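Local coordinates for putative cobalamin synthesis related protein (Corynebacterium diphtheriae, PDB 2NPN) that binds S-adenosylmethionine and probably acts as a precorrin-6A synthase (deacetylating), a methyltransferase of cobalamin biosynthesis, at residues Pro15-Leu20 with Pro140-Val145; Ser42-Leu47 with Leu108-Pro113; Ser114-Thr119 with Ile165-Asn170. All blocks are in the same frame, centred on the assembly; numbering follows the deposited sequence. Where two conformers were deposited one is given.

All three contacts belong to the tetrapyrrole methylase fold and gather round one S-adenosylmethionine. Contacts 1 and 2 belong to the N-terminal half, built on the parallel sheet with strand 104-109 at its centre and strand 134-139 at an edge; their centres are about 11 Å apart, and they meet where Asp112 touches Pro140, Gly141 and Thr143. Contact 3, its centre about 17 and 16 Å from theirs, reaches from the loop after strand 104-109 to edge strand 164-167 of the mixed sheet. Along the chain contact 2 falls between the two segments of contact 1, whereas contacts 1 and 3 alternate. Both halves bond to the ligand, Leu208 and Asp243 from the second, which places it between them.

Contact 1 (Pro15-Leu20 with Pro140-Val145); sequences PEFLTL and PGITAV. With SAM (S-adenosylmethionine), chain C.
Phe17 and Ile142 make the apolar part of this contact, with the CB of Phe17 4.0 Å from CG1 of Ile142. The isoleucine turns that branch beside its own backbone N (chi1 -61°), which also brings CG1 up to the Phe17 carbonyl oxygen, while its CG2 approaches the phenyl ring obliquely. Val147 of helix 144-152 adds to the packing of both side chains.

Water carries the polar part, since no direct hydrogen bond crosses between the segments. One water donates to Phe17 O at 2.7 Å and accepts from Ile142 N at 2.9 Å. Two more converge on Pro140 O: one accepts from Thr19 N, the other from Thr19 OG1 at 2.7 Å. Both segments run into helices, 20-28 and 144-152, and Thr19 and Thr143 are their N-caps; Thr19 OG1 also accepts from Ala22 N. The loop 140-143, which follows strand 134-139, forms part of the cofactor site of the tetrapyrrole methylase fold.

Ligand bonding falls to the start of the second helix, where Ala144 N donates to the carboxylate O of S-adenosylmethionine at 2.9 Å and an almost straight 175°. Thr143 CG2 packs against the other carboxylate oxygen, OXT.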
loop_
_atom_site.group_PDB
_atom_site.type_symbol
_atom_site.label_atom_id
_atom_site.label_comp_id
_atom_site.label_asym_id
_atom_site.label_seq_id
_atom_site.Cartn_x
_atom_site.Cartn_y
_atom_site.Cartn_z
ATOM N N PRO A 15 2.237 -13.784 1.988
ATOM C CA PRO A 15 2.813 -14.264 0.707
ATOM C C PRO A 15 1.807 -14.920 -0.260
ATOM O O PRO A 15 2.097 -14.967 -1.466
ATOM C CB PRO A 15 3.867 -15.294 1.127
ATOM C CG PRO A 15 4.104 -15.068 2.547
ATOM C CD PRO A 15 2.884 -14.448 3.140
ATOM N N GLU A 16 0.665 -15.382 0.263
ATOM C CA GLU A 16 -0.364 -16.097 -0.536
ATOM C C GLU A 16 -1.033 -15.160 -1.547
ATOM O O GLU A 16 -1.615 -15.611 -2.515
ATOM C CB GLU A 16 -1.444 -16.753 0.356
ATOM C CG GLU A 16 -2.471 -15.764 1.011
ATOM C CD GLU A 16 -3.470 -16.422 1.972
ATOM O OE1 GLU A 16 -3.597 -17.691 1.993
ATOM O OE2 GLU A 16 -4.137 -15.635 2.706
ATOM N N PHE A 17 -0.948 -13.851 -1.325
ATOM C CA PHE A 17 -1.591 -12.900 -2.252
ATOM C C PHE A 17 -0.752 -12.580 -3.500
ATOM O O PHE A 17 -1.233 -11.863 -4.384
ATOM C CB PHE A 17 -1.917 -11.567 -1.538
ATOM C CG PHE A 17 -2.947 -11.694 -0.425
ATOM C CD1 PHE A 17 -4.202 -12.248 -0.645
ATOM C CD2 PHE A 17 -2.670 -11.184 0.845
ATOM C CE1 PHE A 17 -5.140 -12.351 0.386
ATOM C CE2 PHE A 17 -3.585 -11.285 1.862
ATOM C CZ PHE A 17 -4.806 -11.869 1.674
ATOM N N LEU A 18 0.487 -13.044 -3.583
ATOM C CA LEU A 18 1.340 -12.794 -4.753
ATOM C C LEU A 18 0.746 -13.403 -6.003
ATOM O O LEU A 18 0.249 -14.543 -5.963
ATOM C CB LEU A 18 2.745 -13.390 -4.579
ATOM C CG LEU A 18 3.678 -12.616 -3.674
ATOM C CD1 LEU A 18 5.005 -13.411 -3.593
ATOM C CD2 LEU A 18 3.917 -11.207 -4.170
ATOM N N THR A 19 0.772 -12.654 -7.110
ATOM C CA THR A 19 0.364 -13.243 -8.393
ATOM C C THR A 19 1.520 -13.995 -9.096
ATOM O O THR A 19 2.719 -13.760 -8.865
ATOM C CB THR A 19 -0.181 -12.205 -9.373
ATOM O OG1 THR A 19 0.896 -11.325 -9.730
ATOM C CG2 THR A 19 -1.364 -11.395 -8.727
ATOM N N LEU A 20 1.162 -14.894 -9.999
ATOM C CA LEU A 20 2.158 -15.559 -10.830
ATOM C C LEU A 20 3.051 -14.567 -11.569
ATOM O O LEU A 20 4.270 -14.760 -11.701
ATOM C CB LEU A 20 1.475 -16.509 -11.808
ATOM C CG LEU A 20 0.765 -17.704 -11.173
ATOM C CD1 LEU A 20 0.115 -18.578 -12.223
ATOM C CD2 LEU A 20 1.693 -18.541 -10.316
ATOM N N PRO A 140 0.367 -5.604 -11.212
ATOM C CA PRO A 140 -0.627 -5.400 -10.152
ATOM C C PRO A 140 -0.491 -6.361 -8.999
ATOM O O PRO A 140 -0.009 -7.485 -9.167
ATOM C CB PRO A 140 -1.970 -5.648 -10.842
ATOM C CG PRO A 140 -1.707 -5.900 -12.241
ATOM C CD PRO A 140 -0.250 -5.933 -12.508
ATOM N N GLY A 141 -0.994 -5.922 -7.857
ATOM C CA GLY A 141 -1.077 -6.760 -6.681
ATOM C C GLY A 141 -2.361 -6.477 -5.925
ATOM O O GLY A 141 -3.059 -5.520 -6.194
ATOM N N ILE A 142 -2.593 -7.312 -4.926
ATOM C CA ILE A 142 -3.789 -7.240 -4.106
ATOM C C ILE A 142 -3.712 -6.074 -3.125
ATOM O O ILE A 142 -2.851 -6.013 -2.253
ATOM C CB ILE A 142 -4.008 -8.567 -3.351
ATOM C CG1 ILE A 142 -4.181 -9.716 -4.337
ATOM C CG2 ILE A 142 -5.204 -8.475 -2.444
ATOM C CD1 ILE A 142 -5.279 -9.577 -5.353
ATOM N N THR A 143 -4.691 -5.192 -3.193
ATOM C CA THR A 143 -4.734 -4.001 -2.360
ATOM C C THR A 143 -5.325 -4.283 -0.956
ATOM O O THR A 143 -6.026 -5.267 -0.742
ATOM C CB THR A 143 -5.630 -2.900 -3.016
ATOM O OG1 THR A 143 -7.003 -3.321 -2.982
ATOM C CG2 THR A 143 -5.202 -2.529 -4.459
ATOM N N ALA A 144 -5.044 -3.395 -0.008
ATOM C CA ALA A 144 -5.616 -3.503 1.330
ATOM C C ALA A 144 -7.160 -3.490 1.273
ATOM O O ALA A 144 -7.849 -4.150 2.050
ATOM C CB ALA A 144 -5.082 -2.362 2.214
ATOM N N VAL A 145 -7.707 -2.696 0.351
ATOM C CA VAL A 145 -9.173 -2.640 0.152
ATOM C C VAL A 145 -9.742 -4.010 -0.196
ATOM O O VAL A 145 -10.792 -4.439 0.309
ATOM C CB VAL A 145 -9.533 -1.637 -0.983
ATOM C CG1 VAL A 145 -11.037 -1.559 -1.181
ATOM C CG2 VAL A 145 -8.933 -0.243 -0.710
HETATM N N SAM C . -0.610 0.576 -2.436
HETATM C CA SAM C . -1.288 0.157 -1.173
HETATM C C SAM C . -2.461 -0.765 -1.450
HETATM O O SAM C . -3.126 -1.217 -0.480
HETATM O OXT SAM C . -2.715 -1.093 -2.627
HETATM C CB SAM C . -1.733 1.390 -0.365
HETATM C CG SAM C . -0.575 2.223 0.187
HETATM S SD SAM C . -1.042 3.626 1.260
HETATM C CE SAM C . 0.635 4.287 1.477
HETATM C "C5'" SAM C . -1.182 3.000 2.970
HETATM C "C4'" SAM C . -2.629 2.791 3.450
HETATM O "O4'" SAM C . -3.102 1.585 2.951
HETATM C "C3'" SAM C . -2.802 2.664 4.964
HETATM O "O3'" SAM C . -2.865 3.913 5.606
HETATM C "C2'" SAM C . -4.075 1.874 5.105
HETATM O "O2'" SAM C . -5.185 2.704 4.811
HETATM C "C1'" SAM C . -3.858 0.908 3.959
HETATM N N9 SAM C . -3.178 -0.339 4.373
HETATM C C8 SAM C . -2.015 -0.841 3.811
HETATM N N7 SAM C . -1.714 -2.025 4.352
HETATM C C5 SAM C . -2.710 -2.325 5.238
HETATM C C6 SAM C . -2.962 -3.434 6.032
HETATM N N6 SAM C . -2.128 -4.506 6.060
HETATM N N1 SAM C . -4.098 -3.444 6.833
HETATM C C2 SAM C . -4.994 -2.394 6.772
HETATM N N3 SAM C . -4.755 -1.300 5.985
HETATM C C4 SAM C . -3.646 -1.264 5.205
HETATM O O HOH W 1 -0.477 -9.274 -4.696
HETATM O O HOH W 2 1.206 -9.453 -6.959
HETATM O O HOH W 3 -0.206 -9.395 -11.176
#

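Contact 2 (Ser42-Leu47 with Leu108-Pro113); sequences SDLLAL and LVWGDP. With SAM (S-adenosylmethionine), chain C.
Leu44 and Trp110 form the close part of this contact, where the indole of Trp110 reaches across to helix 42-55. The benzo part of the indole comes nearest, through CZ2, which lies 3.4 Å from the Leu44 carbonyl oxygen and 4.0 Å from Leu44 CB. From there the leucine extends over the indole, its CD2 above one face but displaced toward the rim, 4.2 Å from the ring plane, and its CD1 close to NE1. Trp110 sets its CG beside its own backbone N (chi1 -69°), and the indole projects to the helix while the main chain continues toward the ligand.

The packing thins one helical turn later. Leu47 approaches Trp110 only obliquely, with CB 4.2 Å from CH2, and has less of its own surface buried against the segment 108-113 than Leu44. The far side of the helix, with Ser42, Leu45 and Ala46, is exposed to solvent. Arg48 of the same helix also touches the indole.

Helix 42-55 thus packs beside the C-terminal end of strand 104-109 in the parallel sheet, where the chain opens into the S-adenosylmethionine site. Trp110 O and Asp112 O each accept from the ligand amino nitrogen at 3.0 Å, while Asp112 N donates to carboxylate OXT in a nearly straight bond (174°). Between them Gly111 has a positive phi (75°), and its CA lies 3.5 Å from S-adenosylmethionine OXT, so the main chain passes close by the carboxylate. Asp112 OD1 accepts from Gly141 N in the loop after strand 134-139, and OD2 hydrogen-bonds to Ser114 OG just past the segment.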
loop_
_atom_site.group_PDB
_atom_site.type_symbol
_atom_site.label_atom_id
_atom_site.label_comp_id
_atom_site.label_asym_id
_atom_site.label_seq_id
_atom_site.Cartn_x
_atom_site.Cartn_y
_atom_site.Cartn_z
ATOM N N SER A 42 9.340 -2.825 11.507
ATOM C CA SER A 42 10.112 -4.069 11.502
ATOM C C SER A 42 9.318 -5.273 11.008
ATOM O O SER A 42 9.857 -6.101 10.271
ATOM C CB SER A 42 10.655 -4.361 12.905
ATOM O OG SER A 42 11.462 -3.293 13.355
ATOM N N ASP A 43 8.047 -5.368 11.402
ATOM C CA ASP A 43 7.162 -6.441 10.919
ATOM C C ASP A 43 7.067 -6.432 9.406
ATOM O O ASP A 43 7.052 -7.481 8.778
ATOM C CB ASP A 43 5.731 -6.300 11.456
ATOM C CG ASP A 43 5.645 -6.396 12.966
ATOM O OD1 ASP A 43 4.878 -5.597 13.570
ATOM O OD2 ASP A 43 6.328 -7.275 13.552
ATOM N N LEU A 44 6.960 -5.247 8.819
ATOM C CA LEU A 44 6.840 -5.127 7.367
ATOM C C LEU A 44 8.128 -5.493 6.648
ATOM O O LEU A 44 8.101 -6.204 5.640
ATOM C CB LEU A 44 6.415 -3.713 6.941
ATOM C CG LEU A 44 4.961 -3.324 7.185
ATOM C CD1 LEU A 44 4.696 -2.033 6.420
ATOM C CD2 LEU A 44 4.008 -4.411 6.752
ATOM N N LEU A 45 9.256 -5.004 7.148
ATOM C CA LEU A 45 10.557 -5.364 6.567
ATOM C C LEU A 45 10.727 -6.883 6.562
ATOM O O LEU A 45 11.193 -7.475 5.564
ATOM C CB LEU A 45 11.716 -4.689 7.322
ATOM C CG LEU A 45 12.149 -3.340 6.738
ATOM C CD1 LEU A 45 10.996 -2.351 6.788
ATOM C CD2 LEU A 45 13.363 -2.774 7.458
ATOM N N ALA A 46 10.341 -7.520 7.666
ATOM C CA ALA A 46 10.426 -8.976 7.820
ATOM C C ALA A 46 9.510 -9.744 6.861
ATOM O O ALA A 46 9.954 -10.708 6.233
ATOM C CB ALA A 46 10.165 -9.375 9.300
ATOM N N LEU A 47 8.273 -9.271 6.695
ATOM C CA LEU A 47 7.322 -9.882 5.752
ATOM C C LEU A 47 7.837 -9.764 4.339
ATOM O O LEU A 47 7.746 -10.688 3.540
ATOM C CB LEU A 47 5.941 -9.218 5.823
ATOM C CG LEU A 47 5.026 -9.544 6.984
ATOM C CD1 LEU A 47 3.762 -8.742 6.778
ATOM C CD2 LEU A 47 4.750 -11.045 7.076
ATOM N N LEU A 108 9.731 -3.092 -5.308
ATOM C CA LEU A 108 8.640 -3.732 -4.579
ATOM C C LEU A 108 7.742 -2.665 -4.001
ATOM O O LEU A 108 8.226 -1.687 -3.380
ATOM C CB LEU A 108 9.198 -4.620 -3.473
ATOM C CG LEU A 108 10.248 -5.629 -3.920
ATOM C CD1 LEU A 108 10.669 -6.461 -2.703
ATOM C CD2 LEU A 108 9.733 -6.452 -5.074
ATOM N N VAL A 109 6.433 -2.858 -4.137
ATOM C CA VAL A 109 5.447 -1.889 -3.640
ATOM C C VAL A 109 4.372 -2.674 -2.895
ATOM O O VAL A 109 3.796 -3.630 -3.442
ATOM C CB VAL A 109 4.784 -1.094 -4.799
ATOM C CG1 VAL A 109 3.756 -0.130 -4.224
ATOM C CG2 VAL A 109 5.880 -0.345 -5.593
ATOM N N TRP A 110 4.064 -2.285 -1.670
ATOM C CA TRP A 110 2.990 -2.945 -0.957
ATOM C C TRP A 110 1.642 -2.739 -1.677
ATOM O O TRP A 110 1.369 -1.652 -2.208
ATOM C CB TRP A 110 2.899 -2.386 0.457
ATOM C CG TRP A 110 4.028 -2.730 1.326
ATOM C CD1 TRP A 110 4.958 -1.870 1.833
ATOM C CD2 TRP A 110 4.379 -4.028 1.802
ATOM N NE1 TRP A 110 5.869 -2.556 2.588
ATOM C CE2 TRP A 110 5.544 -3.886 2.573
ATOM C CE3 TRP A 110 3.858 -5.312 1.586
ATOM C CZ2 TRP A 110 6.147 -4.959 3.187
ATOM C CZ3 TRP A 110 4.475 -6.387 2.176
ATOM C CH2 TRP A 110 5.598 -6.205 2.978
ATOM N N GLY A 111 0.854 -3.806 -1.738
ATOM C CA GLY A 111 -0.484 -3.781 -2.321
ATOM C C GLY A 111 -0.398 -3.738 -3.831
ATOM O O GLY A 111 0.262 -4.610 -4.433
ATOM N N ASP A 112 -1.031 -2.734 -4.427
ATOM C CA ASP A 112 -0.946 -2.469 -5.875
ATOM C C ASP A 112 -0.154 -1.170 -6.091
ATOM O O ASP A 112 -0.340 -0.201 -5.340
ATOM C CB ASP A 112 -2.344 -2.324 -6.475
ATOM C CG ASP A 112 -2.314 -2.277 -8.007
ATOM O OD1 ASP A 112 -2.437 -3.350 -8.649
ATOM O OD2 ASP A 112 -2.200 -1.139 -8.531
ATOM N N PRO A 113 0.718 -1.117 -7.125
ATOM C CA PRO A 113 1.509 0.088 -7.322
ATOM C C PRO A 113 0.712 1.340 -7.644
ATOM O O PRO A 113 1.228 2.471 -7.496
ATOM C CB PRO A 113 2.449 -0.291 -8.503
ATOM C CG PRO A 113 2.431 -1.771 -8.533
ATOM C CD PRO A 113 1.090 -2.200 -8.062
HETATM N N SAM C . -0.610 0.576 -2.436
HETATM C CA SAM C . -1.288 0.157 -1.173
HETATM C C SAM C . -2.461 -0.765 -1.450
HETATM O O SAM C . -3.126 -1.217 -0.480
HETATM O OXT SAM C . -2.715 -1.093 -2.627
HETATM C CB SAM C . -1.733 1.390 -0.365
HETATM C CG SAM C . -0.575 2.223 0.187
HETATM S SD SAM C . -1.042 3.626 1.260
HETATM C CE SAM C . 0.635 4.287 1.477
HETATM C "C5'" SAM C . -1.182 3.000 2.970
HETATM C "C4'" SAM C . -2.629 2.791 3.450
HETATM O "O4'" SAM C . -3.102 1.585 2.951
HETATM C "C3'" SAM C . -2.802 2.664 4.964
HETATM O "O3'" SAM C . -2.865 3.913 5.606
HETATM C "C2'" SAM C . -4.075 1.874 5.105
HETATM O "O2'" SAM C . -5.185 2.704 4.811
HETATM C "C1'" SAM C . -3.858 0.908 3.959
HETATM N N9 SAM C . -3.178 -0.339 4.373
HETATM C C8 SAM C . -2.015 -0.841 3.811
HETATM N N7 SAM C . -1.714 -2.025 4.352
HETATM C C5 SAM C . -2.710 -2.325 5.238
HETATM C C6 SAM C . -2.962 -3.434 6.032
HETATM N N6 SAM C . -2.128 -4.506 6.060
HETATM N N1 SAM C . -4.098 -3.444 6.833
HETATM C C2 SAM C . -4.994 -2.394 6.772
HETATM N N3 SAM C . -4.755 -1.300 5.985
HETATM C C4 SAM C . -3.646 -1.264 5.205
#

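Contact 3 (Ser114-Thr119 with Ile165-Asn170). With SAM (S-adenosylmethionine), chain C.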
loop_
_atom_site.group_PDB
_atom_site.type_symbol
_atom_site.label_atom_id
_atom_site.label_comp_id
_atom_site.label_asym_id
_atom_site.label_seq_id
_atom_site.Cartn_x
_atom_site.Cartn_y
_atom_site.Cartn_z
ATOM N N SER A 114 -0.520 1.160 -8.111
ATOM C CA SER A 114 -1.303 2.312 -8.573
ATOM C C SER A 114 -1.915 3.144 -7.454
ATOM O O SER A 114 -2.329 4.308 -7.706
ATOM C CB SER A 114 -2.480 1.834 -9.433
ATOM O OG SER A 114 -3.461 1.172 -8.642
ATOM N N LEU A 115 -2.012 2.562 -6.254
ATOM C CA LEU A 115 -2.940 3.077 -5.239
ATOM C C LEU A 115 -2.203 3.746 -4.053
ATOM O O LEU A 115 -1.557 3.089 -3.250
ATOM C CB LEU A 115 -3.856 1.951 -4.757
ATOM C CG LEU A 115 -4.868 2.340 -3.682
ATOM C CD1 LEU A 115 -5.847 3.393 -4.179
ATOM C CD2 LEU A 115 -5.589 1.068 -3.230
ATOM N N TYR A 116 -2.374 5.052 -3.930
ATOM C CA TYR A 116 -1.744 5.825 -2.838
ATOM C C TYR A 116 -0.301 5.387 -2.592
ATOM O O TYR A 116 0.113 5.106 -1.451
ATOM C CB TYR A 116 -2.569 5.798 -1.540
ATOM C CG TYR A 116 -3.920 6.464 -1.668
ATOM C CD1 TYR A 116 -4.035 7.791 -2.090
ATOM C CD2 TYR A 116 -5.081 5.780 -1.415
ATOM C CE1 TYR A 116 -5.265 8.435 -2.234
ATOM C CE2 TYR A 116 -6.315 6.403 -1.556
ATOM C CZ TYR A 116 -6.414 7.734 -1.974
ATOM O OH TYR A 116 -7.645 8.326 -2.164
ATOM N N ASP A 117 0.476 5.400 -3.655
ATOM C CA ASP A 117 1.901 5.053 -3.588
ATOM C C ASP A 117 2.680 5.915 -4.554
ATOM O O ASP A 117 2.213 6.156 -5.676
ATOM C CB ASP A 117 2.103 3.562 -3.916
ATOM C CG ASP A 117 3.508 3.117 -3.659
ATOM O OD1 ASP A 117 3.806 2.734 -2.515
ATOM O OD2 ASP A 117 4.342 3.216 -4.593
ATOM N N SER A 118 3.878 6.348 -4.145
ATOM C CA SER A 118 4.653 7.310 -4.940
ATOM C C SER A 118 5.738 6.670 -5.810
ATOM O O SER A 118 6.430 7.378 -6.565
ATOM C CB SER A 118 5.316 8.328 -4.012
ATOM O OG SER A 118 6.167 7.667 -3.105
ATOM N N THR A 119 5.930 5.353 -5.722
ATOM C CA THR A 119 7.058 4.706 -6.424
ATOM C C THR A 119 7.082 4.991 -7.919
ATOM O O THR A 119 8.115 5.324 -8.470
ATOM C CB THR A 119 7.101 3.172 -6.154
ATOM O OG1 THR A 119 7.347 2.981 -4.753
ATOM C CG2 THR A 119 8.149 2.466 -7.014
ATOM N N ILE A 165 -13.372 6.064 -2.897
ATOM C CA ILE A 165 -12.208 5.737 -2.105
ATOM C C ILE A 165 -11.495 7.051 -1.796
ATOM O O ILE A 165 -11.214 7.867 -2.705
ATOM C CB ILE A 165 -11.264 4.799 -2.855
ATOM C CG1 ILE A 165 -11.965 3.533 -3.377
ATOM C CG2 ILE A 165 -10.011 4.462 -2.004
ATOM C CD1 ILE A 165 -11.118 2.644 -4.251
ATOM N N THR A 166 -11.193 7.250 -0.522
ATOM C CA THR A 166 -10.624 8.503 -0.131
ATOM C C THR A 166 -9.757 8.354 1.105
ATOM O O THR A 166 -9.487 7.254 1.579
ATOM C CB THR A 166 -11.701 9.590 -0.019
ATOM O OG1 THR A 166 -11.080 10.884 -0.022
ATOM C CG2 THR A 166 -12.565 9.378 1.252
ATOM N N THR A 167 -9.301 9.474 1.611
ATOM C CA THR A 167 -8.368 9.482 2.752
ATOM C C THR A 167 -9.088 10.011 3.989
ATOM O O THR A 167 -10.132 10.676 3.896
ATOM C CB THR A 167 -7.190 10.406 2.458
ATOM O OG1 THR A 167 -7.665 11.764 2.381
ATOM C CG2 THR A 167 -6.457 9.993 1.141
ATOM N N GLY A 168 -8.509 9.736 5.155
ATOM C CA GLY A 168 -9.076 10.233 6.391
ATOM C C GLY A 168 -9.164 11.755 6.362
ATOM O O GLY A 168 -10.164 12.334 6.791
ATOM N N ARG A 169 -8.116 12.408 5.860
ATOM C CA ARG A 169 -8.081 13.866 5.753
ATOM C C ARG A 169 -9.242 14.408 4.895
ATOM O O ARG A 169 -9.844 15.435 5.237
ATOM C CB ARG A 169 -6.718 14.289 5.192
ATOM C CG ARG A 169 -6.525 15.743 4.872
ATOM C CD ARG A 169 -5.112 15.969 4.313
ATOM N NE ARG A 169 -4.760 17.390 4.181
ATOM C CZ ARG A 169 -3.867 18.064 4.923
ATOM N NH1 ARG A 169 -3.164 17.484 5.906
ATOM N NH2 ARG A 169 -3.661 19.350 4.680
ATOM N N ASN A 170 -9.547 13.740 3.777
ATOM C CA ASN A 170 -10.611 14.193 2.873
ATOM C C ASN A 170 -12.032 13.864 3.396
ATOM O O ASN A 170 -13.006 14.431 2.904
ATOM C CB ASN A 170 -10.517 13.486 1.487
ATOM C CG ASN A 170 -9.290 13.871 0.673
ATOM O OD1 ASN A 170 -8.647 14.901 0.922
ATOM N ND2 ASN A 170 -8.976 13.039 -0.341
HETATM N N SAM C . -0.610 0.576 -2.436
HETATM C CA SAM C . -1.288 0.157 -1.173
HETATM C C SAM C . -2.461 -0.765 -1.450
HETATM O O SAM C . -3.126 -1.217 -0.480
HETATM O OXT SAM C . -2.715 -1.093 -2.627
HETATM C CB SAM C . -1.733 1.390 -0.365
HETATM C CG SAM C . -0.575 2.223 0.187
HETATM S SD SAM C . -1.042 3.626 1.260
HETATM C CE SAM C . 0.635 4.287 1.477
HETATM C "C5'" SAM C . -1.182 3.000 2.970
HETATM C "C4'" SAM C . -2.629 2.791 3.450
HETATM O "O4'" SAM C . -3.102 1.585 2.951
HETATM C "C3'" SAM C . -2.802 2.664 4.964
HETATM O "O3'" SAM C . -2.865 3.913 5.606
HETATM C "C2'" SAM C . -4.075 1.874 5.105
HETATM O "O2'" SAM C . -5.185 2.704 4.811
HETATM C "C1'" SAM C . -3.858 0.908 3.959
HETATM N N9 SAM C . -3.178 -0.339 4.373
HETATM C C8 SAM C . -2.015 -0.841 3.811
HETATM N N7 SAM C . -1.714 -2.025 4.352
HETATM C C5 SAM C . -2.710 -2.325 5.238
HETATM C C6 SAM C . -2.962 -3.434 6.032
HETATM N N6 SAM C . -2.128 -4.506 6.060
HETATM N N1 SAM C . -4.098 -3.444 6.833
HETATM C C2 SAM C . -4.994 -2.394 6.772
HETATM N N3 SAM C . -4.755 -1.300 5.985
HETATM C C4 SAM C . -3.646 -1.264 5.205
#
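The irregular loop 114-119 and strand 164-167 bring their backbones nearest at Tyr116 and Thr167, with CA atoms 9.4 Å apart, and a tyrosine ring bridges the gap. The backbone of Tyr116 is in the left-handed helical region (phi 42°, psi 54°). The tyrosine hydroxyl lies over the strand backbone, 3.6 Å from both Ile165 O and Thr166 CA. Ile165 CG2 meets the ring edge near its plane, 4.2 Å from CE2, while Thr167 CG2 comes in obliquely to 3.8 Å from CZ. With OG1 between the backbone N and the carbonyl carbon (chi1 66°), Thr167 turns CG2 toward the ring and lets OG1 accept from Asn170 N in an ST motif; Asn170 ND2 donates, in its amide plane, to Thr166 OG1.

Strand 164-167 is an outer strand of the mixed sheet, so Tyr116 spans the two halves of the tetrapyrrole methylase fold, with Met185 and Leu186 also packing on it. The loop backbone meets the cofactor: Leu115 O accepts from the S-adenosylmethionine amino nitrogen at 2.8 Å, and Tyr116 O lies 3.1 Å from CE, the methyl carbon on the sulfonium. Asp117 OD2 caps helix 119-130, accepting from Thr119 N at 2.9 Å from above the carboxylate plane.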